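Local coordinates for protein glypican-1 (PDB 4YWT) that carries heparan sulfate at the cell surface and, through these chains, binds alpha-4(V) collagen and takes part in Schwann cell myelination, at residues A[114-117]-A[118-122]; A[313-316]-A[317-320]; A[392-395]-A[396-400]; A[433-436]-A[437-440]. The protein carries 3 engineered substitutions. One frame throughout, in Å; residues are numbered along the deposited sequence.

The four contacts are local ones, read in order along an elongated, largely helical chain, and they pair off at its two sides. Interaction 1 lies on the long helix 70-129 beside the N-glycan; interaction 2 forms the start of helix 316-328. Their centres are only about 9 Å apart, and S117 of the first meets H317 of the second in a probable hydrogen bond, so segments distant in sequence are joined there. Interactions 3 and 4, on helix 391-404 and in the loop before helix 450-471, lie across the chain's centre, about 17 Å apart between centres without touching. Centres of interactions 1 and 4 are about 59 Å apart, so the glycan and the loop-bound calcium mark well-separated regions.

Interaction 1 (A[114-117]-A[118-122]); sequences LNDS and ERTLQ. With NAG (2-acetamido-2-deoxy-beta-D-glucopyranose), chain E.
The backbone oxygen of D116 is gripped twice by T120: OG1 donates to D116 O at 2.6 Å, and T120 N makes the regular helical bond to D116 O at 2.9 Å. The two donors arrive from opposite faces of the carbonyl plane, each tilted about 30° from it. With OG1 beside its own backbone N (chi1 -53°), the hydroxyl turns back to the preceding helical turn, a classic way for threonine to satisfy its OH within a helix. R119 also reaches back. Its NH1 forms a salt bridge with D116 OD1 at 3.3 Å; the carboxylate oxygen lies in the guanidinium plane, although the two flat groups are nearly perpendicular (79°). N115 O sits over one guanidinium face, and NH2 of R119 packs against N115 CB at 3.6 Å. On this asparagine, ND2 is bonded covalently to C1 of the glycan at 1.4 Å; N115, D116 and S117 make up the N-glycosylation sequon, here set within a helix. Beyond the segment, E118 forms a salt bridge with R148 on helix 137-152, L114 leans on Y144 of that helix, and L121 packs against L320 of helix 316-328.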
ATOM      1  N   LEU A 114     -15.574  -6.637  15.220  1.00 29.78           N
ATOM      2  CA  LEU A 114     -16.394  -7.849  15.204  1.00 36.79           C
ATOM      3  C   LEU A 114     -16.415  -8.538  16.578  1.00 37.13           C
ATOM      4  O   LEU A 114     -17.488  -8.831  17.136  1.00 32.72           O
ATOM      5  CB  LEU A 114     -15.887  -8.817  14.133  1.00 32.89           C
ATOM      6  CG  LEU A 114     -16.815  -9.981  13.783  1.00 39.14           C
ATOM      7  CD1 LEU A 114     -18.187  -9.460  13.384  1.00 38.76           C
ATOM      8  CD2 LEU A 114     -16.219 -10.829  12.668  1.00 41.73           C
ATOM      9  N   ASN A 115     -15.223  -8.775  17.122  1.00 31.90           N
ATOM     10  CA  ASN A 115     -15.073  -9.433  18.419  1.00 36.89           C
ATOM     11  C   ASN A 115     -15.805  -8.705  19.549  1.00 39.61           C
ATOM     12  O   ASN A 115     -16.434  -9.329  20.407  1.00 33.94           O
ATOM     13  CB  ASN A 115     -13.586  -9.567  18.763  1.00 37.27           C
ATOM     14  CG  ASN A 115     -12.885 -10.630  17.931  1.00 44.31           C
ATOM     15  OD1 ASN A 115     -13.433 -11.128  16.949  1.00 40.79           O
ATOM     16  ND2 ASN A 115     -11.664 -10.980  18.325  1.00 49.49           N
ATOM     17  N   ASP A 116     -15.719  -7.381  19.530  1.00 36.89           N
ATOM     18  CA  ASP A 116     -16.339  -6.529  20.538  1.00 32.95           C
ATOM     19  C   ASP A 116     -17.849  -6.560  20.389  1.00 37.68           C
ATOM     20  O   ASP A 116     -18.581  -6.509  21.378  1.00 35.97           O
ATOM     21  CB  ASP A 116     -15.826  -5.092  20.421  1.00 40.13           C
ATOM     22  CG  ASP A 116     -15.877  -4.343  21.737  1.00 53.98           C
ATOM     23  OD1 ASP A 116     -14.930  -4.489  22.538  1.00 56.35           O
ATOM     24  OD2 ASP A 116     -16.860  -3.606  21.967  1.00 59.05           O
ATOM     25  N   SER A 117     -18.314  -6.630  19.145  1.00 36.21           N
ATOM     26  CA  SER A 117     -19.738  -6.806  18.893  1.00 33.95           C
ATOM     27  C   SER A 117     -20.206  -8.109  19.533  1.00 32.24           C
ATOM     28  O   SER A 117     -21.224  -8.142  20.237  1.00 27.69           O
ATOM     29  CB  SER A 117     -20.032  -6.804  17.393  1.00 33.83           C
ATOM     30  OG  SER A 117     -21.417  -6.629  17.149  1.00 37.79           O
ATOM     31  N   GLU A 118     -19.443  -9.176  19.306  1.00 33.82           N
ATOM     32  CA  GLU A 118     -19.795 -10.479  19.867  1.00 33.08           C
ATOM     33  C   GLU A 118     -19.810 -10.466  21.401  1.00 34.06           C
ATOM     34  O   GLU A 118     -20.727 -11.008  22.022  1.00 35.92           O
ATOM     35  CB  GLU A 118     -18.837 -11.560  19.365  1.00 31.39           C
ATOM     36  CG  GLU A 118     -19.332 -12.979  19.617  1.00 30.96           C
ATOM     37  CD  GLU A 118     -18.359 -14.038  19.139  1.00 42.96           C
ATOM     38  OE1 GLU A 118     -17.278 -13.671  18.629  1.00 45.48           O
ATOM     39  OE2 GLU A 118     -18.678 -15.240  19.266  1.00 44.22           O
ATOM     40  N   ARG A 119     -18.801  -9.846  22.007  1.00 36.49           N
ATOM     41  CA  ARG A 119     -18.721  -9.768  23.465  1.00 36.68           C
ATOM     42  C   ARG A 119     -19.870  -8.950  24.046  1.00 34.92           C
ATOM     43  O   ARG A 119     -20.446  -9.310  25.078  1.00 34.58           O
ATOM     44  CB  ARG A 119     -17.383  -9.172  23.903  1.00 38.06           C
ATOM     45  CG  ARG A 119     -16.228 -10.159  23.885  1.00 48.70           C
ATOM     46  CD  ARG A 119     -14.969  -9.556  24.488  1.00 54.54           C
ATOM     47  NE  ARG A 119     -13.810  -9.719  23.613  1.00 60.50           N
ATOM     48  CZ  ARG A 119     -13.317  -8.758  22.840  1.00 63.18           C
ATOM     49  NH1 ARG A 119     -13.877  -7.555  22.833  1.00 64.15           N
ATOM     50  NH2 ARG A 119     -12.259  -8.996  22.077  1.00 63.51           N
ATOM     51  N   THR A 120     -20.196  -7.849  23.378  1.00 33.76           N
ATOM     52  CA  THR A 120     -21.314  -7.005  23.783  1.00 37.62           C
ATOM     53  C   THR A 120     -22.616  -7.794  23.738  1.00 42.99           C
ATOM     54  O   THR A 120     -23.443  -7.708  24.652  1.00 49.00           O
ATOM     55  CB  THR A 120     -21.436  -5.756  22.891  1.00 34.00           C
ATOM     56  OG1 THR A 120     -20.182  -5.064  22.858  1.00 41.27           O
ATOM     57  CG2 THR A 120     -22.516  -4.822  23.419  1.00 30.15           C
ATOM     58  N   LEU A 121     -22.787  -8.571  22.670  1.00 40.71           N
ATOM     59  CA  LEU A 121     -23.954  -9.433  22.547  1.00 40.58           C
ATOM     60  C   LEU A 121     -24.017 -10.425  23.705  1.00 39.40           C
ATOM     61  O   LEU A 121     -25.030 -10.515  24.397  1.00 37.09           O
ATOM     62  CB  LEU A 121     -23.939 -10.176  21.208  1.00 41.92           C
ATOM     63  CG  LEU A 121     -25.072 -11.175  20.952  1.00 40.12           C
ATOM     64  CD1 LEU A 121     -25.525 -11.095  19.505  1.00 44.03           C
ATOM     65  CD2 LEU A 121     -24.642 -12.596  21.287  1.00 38.41           C
ATOM     66  N   GLN A 122     -22.929 -11.162  23.913  1.00 36.64           N
ATOM     67  CA  GLN A 122     -22.874 -12.168  24.971  1.00 35.35           C
ATOM     68  C   GLN A 122     -23.139 -11.578  26.353  1.00 43.51           C
ATOM     69  O   GLN A 122     -23.690 -12.248  27.226  1.00 48.14           O
ATOM     70  CB  GLN A 122     -21.517 -12.872  24.972  1.00 34.12           C
ATOM     71  CG  GLN A 122     -21.276 -13.774  23.778  1.00 47.30           C
ATOM     72  CD  GLN A 122     -19.922 -14.452  23.833  1.00 54.11           C
ATOM     73  OE1 GLN A 122     -19.669 -15.418  23.114  1.00 57.52           O
ATOM     74  NE2 GLN A 122     -19.042 -13.949  24.691  1.00 58.09           N
TER
HETATM   75  C1  NAG E 601     -10.885 -11.985  17.646  1.00 56.86           C
HETATM   76  C2  NAG E 601      -9.382 -11.770  17.898  1.00 65.63           C
HETATM   77  C3  NAG E 601      -8.569 -12.953  17.366  1.00 74.14           C
HETATM   78  C4  NAG E 601      -9.114 -14.269  17.897  1.00 77.45           C
HETATM   79  C5  NAG E 601     -10.594 -14.376  17.560  1.00 70.72           C
HETATM   80  C6  NAG E 601     -11.238 -15.632  18.099  1.00 71.89           C
HETATM   81  C7  NAG E 601      -8.579  -9.448  17.994  1.00 62.62           C
HETATM   82  C8  NAG E 601      -8.691  -9.563  19.485  1.00 68.20           C
HETATM   83  N2  NAG E 601      -8.926 -10.532  17.291  1.00 63.15           N
HETATM   84  O3  NAG E 601      -7.210 -12.799  17.761  1.00 78.76           O
HETATM   85  O4  NAG E 601      -8.414 -15.362  17.314  1.00 81.59           O
HETATM   86  O5  NAG E 601     -11.287 -13.268  18.151  1.00 63.14           O
HETATM   87  O6  NAG E 601     -10.740 -15.959  19.390  1.00 72.44           O
HETATM   88  O7  NAG E 601      -8.195  -8.418  17.448  1.00 66.60           O

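Interaction 2 (A[313-316]-A[317-320]); sequences IGSV and HTWL
S315 and T318 meet at the first turn of helix 316-328, where S315 holds the N-cap position; its hydroxyl makes no capping bond, and it is its carbonyl that accepts from T318. T318 OG1 donates to S315 O at 2.6 Å, in the carbonyl plane, whereas T318 N reaches S315 O at 3.2 Å from well above that plane (63° out of it). The regular helical ladder begins one residue later, with L320 N bonded to V316 O at 2.9 Å. On the flank of this turn CG1 of V316 lies 4.0 Å from CG of L320, an apolar pair that faces helix 137-152, where V316 touches Y144 and L320 touches F140. H317 carries its ring back over the loop: CG sits between the backbone N and the carbonyl carbon (chi1 59°), which brings CE1 to 3.4 Å from G314 O, with that oxygen at the ring edge. One face of the imidazole is met by CG2 of T318, 3.5 Å above its plane, and ND1 probably hydrogen-bonds to the S117 hydroxyl of helix 70-129. Further out, the S315 hydroxyl bonds to S311 O, and W319 packs beside R211 of helix 204-236 and P365. A single water ties S315 to W319, donating to S315 OG at 2.7 Å and accepting from W319 NE1 at 2.8 Å.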
ATOM      1  N   ILE A 313     -19.959  -3.569  10.788  1.00 25.83           N
ATOM      2  CA  ILE A 313     -18.835  -4.430  11.149  1.00 32.79           C
ATOM      3  C   ILE A 313     -18.674  -4.536  12.667  1.00 31.84           C
ATOM      4  O   ILE A 313     -18.236  -5.562  13.190  1.00 31.42           O
ATOM      5  CB  ILE A 313     -17.520  -3.918  10.515  1.00 38.06           C
ATOM      6  CG1 ILE A 313     -17.643  -3.904   8.989  1.00 40.22           C
ATOM      7  CG2 ILE A 313     -16.333  -4.775  10.933  1.00 29.86           C
ATOM      8  CD1 ILE A 313     -16.542  -3.138   8.292  1.00 42.47           C
ATOM      9  N   GLY A 314     -19.058  -3.479  13.374  1.00 24.92           N
ATOM     10  CA  GLY A 314     -18.996  -3.485  14.821  1.00 33.47           C
ATOM     11  C   GLY A 314     -20.348  -3.351  15.499  1.00 33.05           C
ATOM     12  O   GLY A 314     -20.413  -3.098  16.701  1.00 34.22           O
ATOM     13  N   SER A 315     -21.429  -3.529  14.743  1.00 31.25           N
ATOM     14  CA  SER A 315     -22.767  -3.326  15.296  1.00 38.56           C
ATOM     15  C   SER A 315     -23.804  -4.352  14.823  1.00 34.52           C
ATOM     16  O   SER A 315     -24.998  -4.057  14.798  1.00 37.94           O
ATOM     17  CB  SER A 315     -23.259  -1.916  14.961  1.00 37.41           C
ATOM     18  OG  SER A 315     -23.570  -1.797  13.584  1.00 43.82           O
ATOM     19  N   VAL A 316     -23.346  -5.546  14.460  1.00 29.77           N
ATOM     20  CA  VAL A 316     -24.235  -6.638  14.055  1.00 36.17           C
ATOM     21  C   VAL A 316     -25.263  -6.971  15.144  1.00 42.85           C
ATOM     22  O   VAL A 316     -26.456  -7.201  14.870  1.00 44.43           O
ATOM     23  CB  VAL A 316     -23.424  -7.911  13.715  1.00 32.38           C
ATOM     24  CG1 VAL A 316     -24.344  -9.103  13.513  1.00 30.56           C
ATOM     25  CG2 VAL A 316     -22.556  -7.683  12.485  1.00 30.42           C
ATOM     26  N   HIS A 317     -24.785  -6.974  16.386  1.00 38.90           N
ATOM     27  CA  HIS A 317     -25.599  -7.332  17.540  1.00 27.64           C
ATOM     28  C   HIS A 317     -26.818  -6.429  17.693  1.00 41.35           C
ATOM     29  O   HIS A 317     -27.849  -6.858  18.206  1.00 45.64           O
ATOM     30  CB  HIS A 317     -24.757  -7.288  18.817  1.00 27.83           C
ATOM     31  CG  HIS A 317     -24.151  -5.949  19.101  1.00 37.49           C
ATOM     32  ND1 HIS A 317     -22.978  -5.523  18.515  1.00 35.26           N
ATOM     33  CD2 HIS A 317     -24.553  -4.942  19.911  1.00 36.86           C
ATOM     34  CE1 HIS A 317     -22.685  -4.310  18.951  1.00 36.41           C
ATOM     35  NE2 HIS A 317     -23.624  -3.936  19.799  1.00 41.66           N
ATOM     36  N   THR A 318     -26.699  -5.181  17.250  1.00 45.27           N
ATOM     37  CA  THR A 318     -27.810  -4.240  17.329  1.00 42.22           C
ATOM     38  C   THR A 318     -28.949  -4.677  16.413  1.00 45.55           C
ATOM     39  O   THR A 318     -30.121  -4.663  16.804  1.00 46.61           O
ATOM     40  CB  THR A 318     -27.370  -2.812  16.954  1.00 39.85           C
ATOM     41  OG1 THR A 318     -27.067  -2.751  15.555  1.00 45.94           O
ATOM     42  CG2 THR A 318     -26.146  -2.405  17.757  1.00 42.50           C
ATOM     43  N   TRP A 319     -28.597  -5.075  15.193  1.00 43.64           N
ATOM     44  CA  TRP A 319     -29.585  -5.549  14.233  1.00 28.94           C
ATOM     45  C   TRP A 319     -30.170  -6.886  14.665  1.00 36.05           C
ATOM     46  O   TRP A 319     -31.369  -7.126  14.497  1.00 44.60           O
ATOM     47  CB  TRP A 319     -28.974  -5.667  12.836  1.00 28.40           C
ATOM     48  CG  TRP A 319     -28.569  -4.351  12.258  1.00 33.65           C
ATOM     49  CD1 TRP A 319     -27.299  -3.890  12.080  1.00 30.89           C
ATOM     50  CD2 TRP A 319     -29.442  -3.313  11.799  1.00 37.01           C
ATOM     51  NE1 TRP A 319     -27.326  -2.632  11.527  1.00 27.94           N
ATOM     52  CE2 TRP A 319     -28.630  -2.254  11.347  1.00 28.81           C
ATOM     53  CE3 TRP A 319     -30.833  -3.177  11.723  1.00 36.72           C
ATOM     54  CZ2 TRP A 319     -29.160  -1.075  10.823  1.00 32.80           C
ATOM     55  CZ3 TRP A 319     -31.358  -2.006  11.205  1.00 33.42           C
ATOM     56  CH2 TRP A 319     -30.523  -0.971  10.761  1.00 38.51           C
ATOM     57  N   LEU A 320     -29.329  -7.755  15.221  1.00 29.78           N
ATOM     58  CA  LEU A 320     -29.831  -9.015  15.768  1.00 29.00           C
ATOM     59  C   LEU A 320     -30.876  -8.756  16.859  1.00 38.35           C
ATOM     60  O   LEU A 320     -31.974  -9.328  16.844  1.00 38.89           O
ATOM     61  CB  LEU A 320     -28.683  -9.862  16.323  1.00 37.87           C
ATOM     62  CG  LEU A 320     -27.652 -10.372  15.312  1.00 36.01           C
ATOM     63  CD1 LEU A 320     -26.605 -11.233  16.003  1.00 36.11           C
ATOM     64  CD2 LEU A 320     -28.331 -11.144  14.189  1.00 28.17           C
TER
HETATM   65  O   HOH W   1     -25.142  -0.958  11.606  1.00 27.37           O

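Interaction 3 (A[392-395]-A[396-400]); sequences WISL and PGTLC
In T398 a chi1 of 67° places OG1 between the backbone N and the carbonyl carbon, turning the hydroxyl back toward the carbonyls of L395 and S394. The same torsion leaves CG2 beside the backbone N, where it rests 3.2 Å from S394 O. OG1 lies 3.2 Å from L395 O and 3.3 Å from S394 O, two acceptors within reach of one proton. L399 reaches the same L395 oxygen from another direction: its CG, beside the backbone N at chi1 -80°, brings the base of the leucine side chain against that atom.

The backbone carries the firmer bonds. T398 N donates to S394 O at 3.0 Å in a nearly straight line (167°), and L399 N donates to L395 O at 2.9 Å. One turn earlier the ladder is interrupted. P396 has no N-H to give, and its ring carbon CD comes to 3.2 Å from I393 O and 3.4 Å from CB of L395. The helical bonds that would link positions 396 and 397 to W392 O and I393 O are missing, and the helix is kinked there. S394 OG is engaged by F391 O, and the S394 side chain lies about 5 Å from a calcium ion bound by D387 and D390. P396, at the bend, and L399, beyond it, pack on L275 of helix 268-278, to which C400 is tied by its disulfide with C271. The arrangement is a proline kink in helix 391-404, with the calcium-binding aspartates just before the helix and the C271-C400 disulfide after the bend.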
ATOM      1  N   TRP A 392       6.535   6.258  -7.315  1.00 27.98           N
ATOM      2  CA  TRP A 392       7.382   5.630  -8.322  1.00 27.86           C
ATOM      3  C   TRP A 392       7.961   6.608  -9.340  1.00 27.06           C
ATOM      4  O   TRP A 392       8.956   6.304  -9.995  1.00 30.56           O
ATOM      5  CB  TRP A 392       6.591   4.534  -9.037  1.00 26.40           C
ATOM      6  CG  TRP A 392       6.076   3.514  -8.081  1.00 33.11           C
ATOM      7  CD1 TRP A 392       4.775   3.301  -7.727  1.00 36.78           C
ATOM      8  CD2 TRP A 392       6.857   2.587  -7.321  1.00 35.33           C
ATOM      9  NE1 TRP A 392       4.698   2.287  -6.803  1.00 31.21           N
ATOM     10  CE2 TRP A 392       5.963   1.832  -6.536  1.00 33.97           C
ATOM     11  CE3 TRP A 392       8.226   2.317  -7.232  1.00 28.84           C
ATOM     12  CZ2 TRP A 392       6.392   0.824  -5.676  1.00 32.82           C
ATOM     13  CZ3 TRP A 392       8.651   1.318  -6.378  1.00 30.21           C
ATOM     14  CH2 TRP A 392       7.737   0.583  -5.611  1.00 36.17           C
ATOM     15  N   ILE A 393       7.344   7.776  -9.474  1.00 26.98           N
ATOM     16  CA  ILE A 393       7.876   8.799 -10.364  1.00 27.59           C
ATOM     17  C   ILE A 393       8.482   9.956  -9.578  1.00 36.88           C
ATOM     18  O   ILE A 393       9.206  10.781 -10.133  1.00 40.04           O
ATOM     19  CB  ILE A 393       6.801   9.350 -11.311  1.00 27.45           C
ATOM     20  CG1 ILE A 393       5.773  10.166 -10.530  1.00 27.20           C
ATOM     21  CG2 ILE A 393       6.138   8.219 -12.085  1.00 41.79           C
ATOM     22  CD1 ILE A 393       4.921  11.034 -11.403  1.00 27.46           C
ATOM     23  N   SER A 394       8.182  10.019  -8.284  1.00 39.50           N
ATOM     24  CA  SER A 394       8.738  11.068  -7.443  1.00 40.49           C
ATOM     25  C   SER A 394      10.101  10.649  -6.908  1.00 33.32           C
ATOM     26  O   SER A 394      10.827  11.471  -6.351  1.00 29.22           O
ATOM     27  CB  SER A 394       7.800  11.401  -6.283  1.00 39.15           C
ATOM     28  OG  SER A 394       7.838  10.389  -5.294  1.00 42.86           O
ATOM     29  N   LEU A 395      10.437   9.371  -7.073  1.00 28.42           N
ATOM     30  CA  LEU A 395      11.745   8.862  -6.643  1.00 41.07           C
ATOM     31  C   LEU A 395      12.953   9.717  -7.083  1.00 45.72           C
ATOM     32  O   LEU A 395      13.766  10.097  -6.236  1.00 48.45           O
ATOM     33  CB  LEU A 395      11.941   7.421  -7.131  1.00 40.90           C
ATOM     34  CG  LEU A 395      11.328   6.305  -6.288  1.00 43.52           C
ATOM     35  CD1 LEU A 395      11.720   4.947  -6.848  1.00 45.21           C
ATOM     36  CD2 LEU A 395      11.762   6.438  -4.839  1.00 46.91           C
ATOM     37  N   PRO A 396      13.080  10.028  -8.392  1.00 42.35           N
ATOM     38  CA  PRO A 396      14.276  10.786  -8.783  1.00 43.97           C
ATOM     39  C   PRO A 396      14.323  12.182  -8.168  1.00 42.69           C
ATOM     40  O   PRO A 396      15.378  12.610  -7.704  1.00 45.54           O
ATOM     41  CB  PRO A 396      14.156  10.878 -10.311  1.00 41.33           C
ATOM     42  CG  PRO A 396      13.185   9.812 -10.694  1.00 39.12           C
ATOM     43  CD  PRO A 396      12.225   9.742  -9.557  1.00 40.41           C
ATOM     44  N   GLY A 397      13.186  12.870  -8.167  1.00 41.34           N
ATOM     45  CA  GLY A 397      13.101  14.212  -7.620  1.00 31.34           C
ATOM     46  C   GLY A 397      13.484  14.285  -6.155  1.00 42.66           C
ATOM     47  O   GLY A 397      14.253  15.156  -5.751  1.00 40.60           O
ATOM     48  N   THR A 398      12.955  13.363  -5.357  1.00 45.11           N
ATOM     49  CA  THR A 398      13.221  13.357  -3.923  1.00 46.83           C
ATOM     50  C   THR A 398      14.636  12.879  -3.613  1.00 46.88           C
ATOM     51  O   THR A 398      15.308  13.440  -2.745  1.00 47.30           O
ATOM     52  CB  THR A 398      12.213  12.475  -3.161  1.00 44.09           C
ATOM     53  OG1 THR A 398      12.411  11.100  -3.513  1.00 51.24           O
ATOM     54  CG2 THR A 398      10.785  12.888  -3.489  1.00 42.15           C
ATOM     55  N   LEU A 399      15.089  11.847  -4.319  1.00 42.74           N
ATOM     56  CA  LEU A 399      16.439  11.331  -4.108  1.00 46.06           C
ATOM     57  C   LEU A 399      17.493  12.369  -4.481  1.00 41.96           C
ATOM     58  O   LEU A 399      18.536  12.462  -3.836  1.00 41.68           O
ATOM     59  CB  LEU A 399      16.664  10.047  -4.906  1.00 44.87           C
ATOM     60  CG  LEU A 399      16.102   8.771  -4.279  1.00 47.06           C
ATOM     61  CD1 LEU A 399      16.404   7.560  -5.149  1.00 43.81           C
ATOM     62  CD2 LEU A 399      16.657   8.582  -2.877  1.00 46.58           C
ATOM     63  N   CYS A 400      17.214  13.148  -5.521  1.00 44.11           N
ATOM     64  CA  CYS A 400      18.112  14.220  -5.932  1.00 48.14           C
ATOM     65  C   CYS A 400      18.052  15.389  -4.957  1.00 54.19           C
ATOM     66  O   CYS A 400      19.085  15.935  -4.566  1.00 53.05           O
ATOM     67  CB  CYS A 400      17.766  14.703  -7.342  1.00 50.81           C
ATOM     68  SG  CYS A 400      18.303  13.598  -8.661  1.00 51.31           S
TER

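Interaction 4 (A[433-436]-A[437-440]); sequences ANQI and NNPE. With CA (calcium ion), chain G.
A type I beta turn from Q435 to N438 reverses the chain in the loop before helix 450-471, and it is closed by side chains as well as by the backbone. N438 N donates to Q435 O in a weak bond of 3.2 Å, whereas the side-chain amide pair is tighter: N438 ND2 gives its hydrogen to Q435 OE1 at 2.8 Å (N-H...O angle 159°). The acceptor lies in the plane of the asparagine amide, yet the two amides are turned 58° from each other, so the side chains run alongside one another without stacking. A bend at chi2 (-51°) in Q435 folds its carbonyl end over toward N438. The other amide oxygen, N438 OD1, accepts from E440 N at 3.0 Å, which makes an Asx turn that shares N438 with the beta turn. OD1 also takes a hydrogen from V441 N, and ND2 shares a second bond with N273 O of helix 268-278; the NE2 end of Q435 is held by G431 O. The amides are thereby fixed in rotation, with every polar end engaged. At the turn's outer corner, the central peptide offers I436 O to a calcium ion at 2.4 Å, and three waters join at the same 2.4 Å to the metal. One of these waters donates back to Q435 O at 3.0 Å, linking the metal shell to the oxygen that closes the turn.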
ATOM      1  N   ALA A 433       9.898   3.568 -21.720  1.00 33.34           N
ATOM      2  CA  ALA A 433       9.817   4.007 -23.110  1.00 45.11           C
ATOM      3  C   ALA A 433      10.359   5.422 -23.298  1.00 43.08           C
ATOM      4  O   ALA A 433      11.017   5.713 -24.298  1.00 35.15           O
ATOM      5  CB  ALA A 433       8.380   3.925 -23.605  1.00 34.30           C
ATOM      6  N   ASN A 434      10.094   6.291 -22.328  1.00 33.35           N
ATOM      7  CA  ASN A 434      10.529   7.682 -22.403  1.00 33.42           C
ATOM      8  C   ASN A 434      12.035   7.874 -22.236  1.00 33.76           C
ATOM      9  O   ASN A 434      12.534   8.992 -22.347  1.00 33.97           O
ATOM     10  CB  ASN A 434       9.797   8.518 -21.351  1.00 43.14           C
ATOM     11  CG  ASN A 434       8.397   8.899 -21.783  1.00 44.51           C
ATOM     12  OD1 ASN A 434       8.158   9.200 -22.951  1.00 34.40           O
ATOM     13  ND2 ASN A 434       7.463   8.888 -20.838  1.00 42.93           N
ATOM     14  N   GLN A 435      12.756   6.789 -21.974  1.00 44.82           N
ATOM     15  CA  GLN A 435      14.195   6.873 -21.744  1.00 34.37           C
ATOM     16  C   GLN A 435      15.016   6.446 -22.954  1.00 35.56           C
ATOM     17  O   GLN A 435      16.235   6.303 -22.860  1.00 36.12           O
ATOM     18  CB  GLN A 435      14.594   6.020 -20.537  1.00 33.98           C
ATOM     19  CG  GLN A 435      13.782   6.297 -19.289  1.00 32.89           C
ATOM     20  CD  GLN A 435      13.720   7.771 -18.948  1.00 40.50           C
ATOM     21  OE1 GLN A 435      14.727   8.478 -19.000  1.00 33.06           O
ATOM     22  NE2 GLN A 435      12.528   8.244 -18.596  1.00 31.89           N
ATOM     23  N   ILE A 436      14.351   6.241 -24.088  1.00 36.08           N
ATOM     24  CA  ILE A 436      15.035   5.806 -25.300  1.00 38.49           C
ATOM     25  C   ILE A 436      16.060   6.856 -25.748  1.00 37.92           C
ATOM     26  O   ILE A 436      17.141   6.516 -26.231  1.00 38.86           O
ATOM     27  CB  ILE A 436      14.020   5.506 -26.442  1.00 37.91           C
ATOM     28  CG1 ILE A 436      14.740   5.031 -27.708  1.00 39.40           C
ATOM     29  CG2 ILE A 436      13.133   6.713 -26.732  1.00 38.40           C
ATOM     30  CD1 ILE A 436      13.805   4.749 -28.872  1.00 40.21           C
ATOM     31  N   ASN A 437      15.712   8.128 -25.576  1.00 40.55           N
ATOM     32  CA  ASN A 437      16.583   9.244 -25.940  1.00 45.62           C
ATOM     33  C   ASN A 437      17.411   9.843 -24.800  1.00 46.49           C
ATOM     34  O   ASN A 437      18.081  10.856 -24.999  1.00 50.49           O
ATOM     35  CB  ASN A 437      15.759  10.350 -26.598  1.00 48.34           C
ATOM     36  CG  ASN A 437      15.338   9.993 -28.008  1.00 49.82           C
ATOM     37  OD1 ASN A 437      15.953   9.144 -28.653  1.00 45.14           O
ATOM     38  ND2 ASN A 437      14.288  10.644 -28.498  1.00 53.68           N
ATOM     39  N   ASN A 438      17.345   9.249 -23.609  1.00 42.31           N
ATOM     40  CA  ASN A 438      18.021   9.808 -22.436  1.00 45.39           C
ATOM     41  C   ASN A 438      19.520   9.997 -22.677  1.00 44.53           C
ATOM     42  O   ASN A 438      20.247   9.032 -22.910  1.00 43.10           O
ATOM     43  CB  ASN A 438      17.791   8.907 -21.216  1.00 35.73           C
ATOM     44  CG  ASN A 438      18.203   9.562 -19.903  1.00 40.29           C
ATOM     45  OD1 ASN A 438      19.248  10.207 -19.808  1.00 45.89           O
ATOM     46  ND2 ASN A 438      17.376   9.391 -18.878  1.00 34.43           N
ATOM     47  N   PRO A 439      19.983  11.256 -22.616  1.00 37.68           N
ATOM     48  CA  PRO A 439      21.371  11.624 -22.926  1.00 54.43           C
ATOM     49  C   PRO A 439      22.380  11.097 -21.909  1.00 53.96           C
ATOM     50  O   PRO A 439      23.498  10.742 -22.279  1.00 39.93           O
ATOM     51  CB  PRO A 439      21.337  13.156 -22.909  1.00 38.79           C
ATOM     52  CG  PRO A 439      20.210  13.494 -21.993  1.00 37.72           C
ATOM     53  CD  PRO A 439      19.178  12.423 -22.215  1.00 37.09           C
ATOM     54  N   GLU A 440      21.989  11.072 -20.641  1.00 38.15           N
ATOM     55  CA  GLU A 440      22.886  10.645 -19.574  1.00 43.12           C
ATOM     56  C   GLU A 440      22.976   9.128 -19.441  1.00 38.75           C
ATOM     57  O   GLU A 440      24.057   8.578 -19.231  1.00 47.60           O
ATOM     58  CB  GLU A 440      22.446  11.265 -18.248  1.00 37.72           C
ATOM     59  CG  GLU A 440      22.197  12.768 -18.331  1.00 37.69           C
ATOM     60  CD  GLU A 440      23.303  13.522 -19.058  1.00 38.82           C
ATOM     61  OE1 GLU A 440      24.487  13.146 -18.927  1.00 39.68           O
ATOM     62  OE2 GLU A 440      22.983  14.500 -19.767  1.00 38.93           O
TER
HETATM   63 CA    CA G 603      19.417   5.832 -26.369  1.00 90.30          CA
HETATM   64  O   HOH W   2      18.913   5.889 -24.032  1.00 64.59           O
HETATM   65  O   HOH W   3      19.036   6.564 -28.612  1.00 58.38           O
HETATM   66  O   HOH W   4      18.862   3.637 -25.607  1.00 60.83           O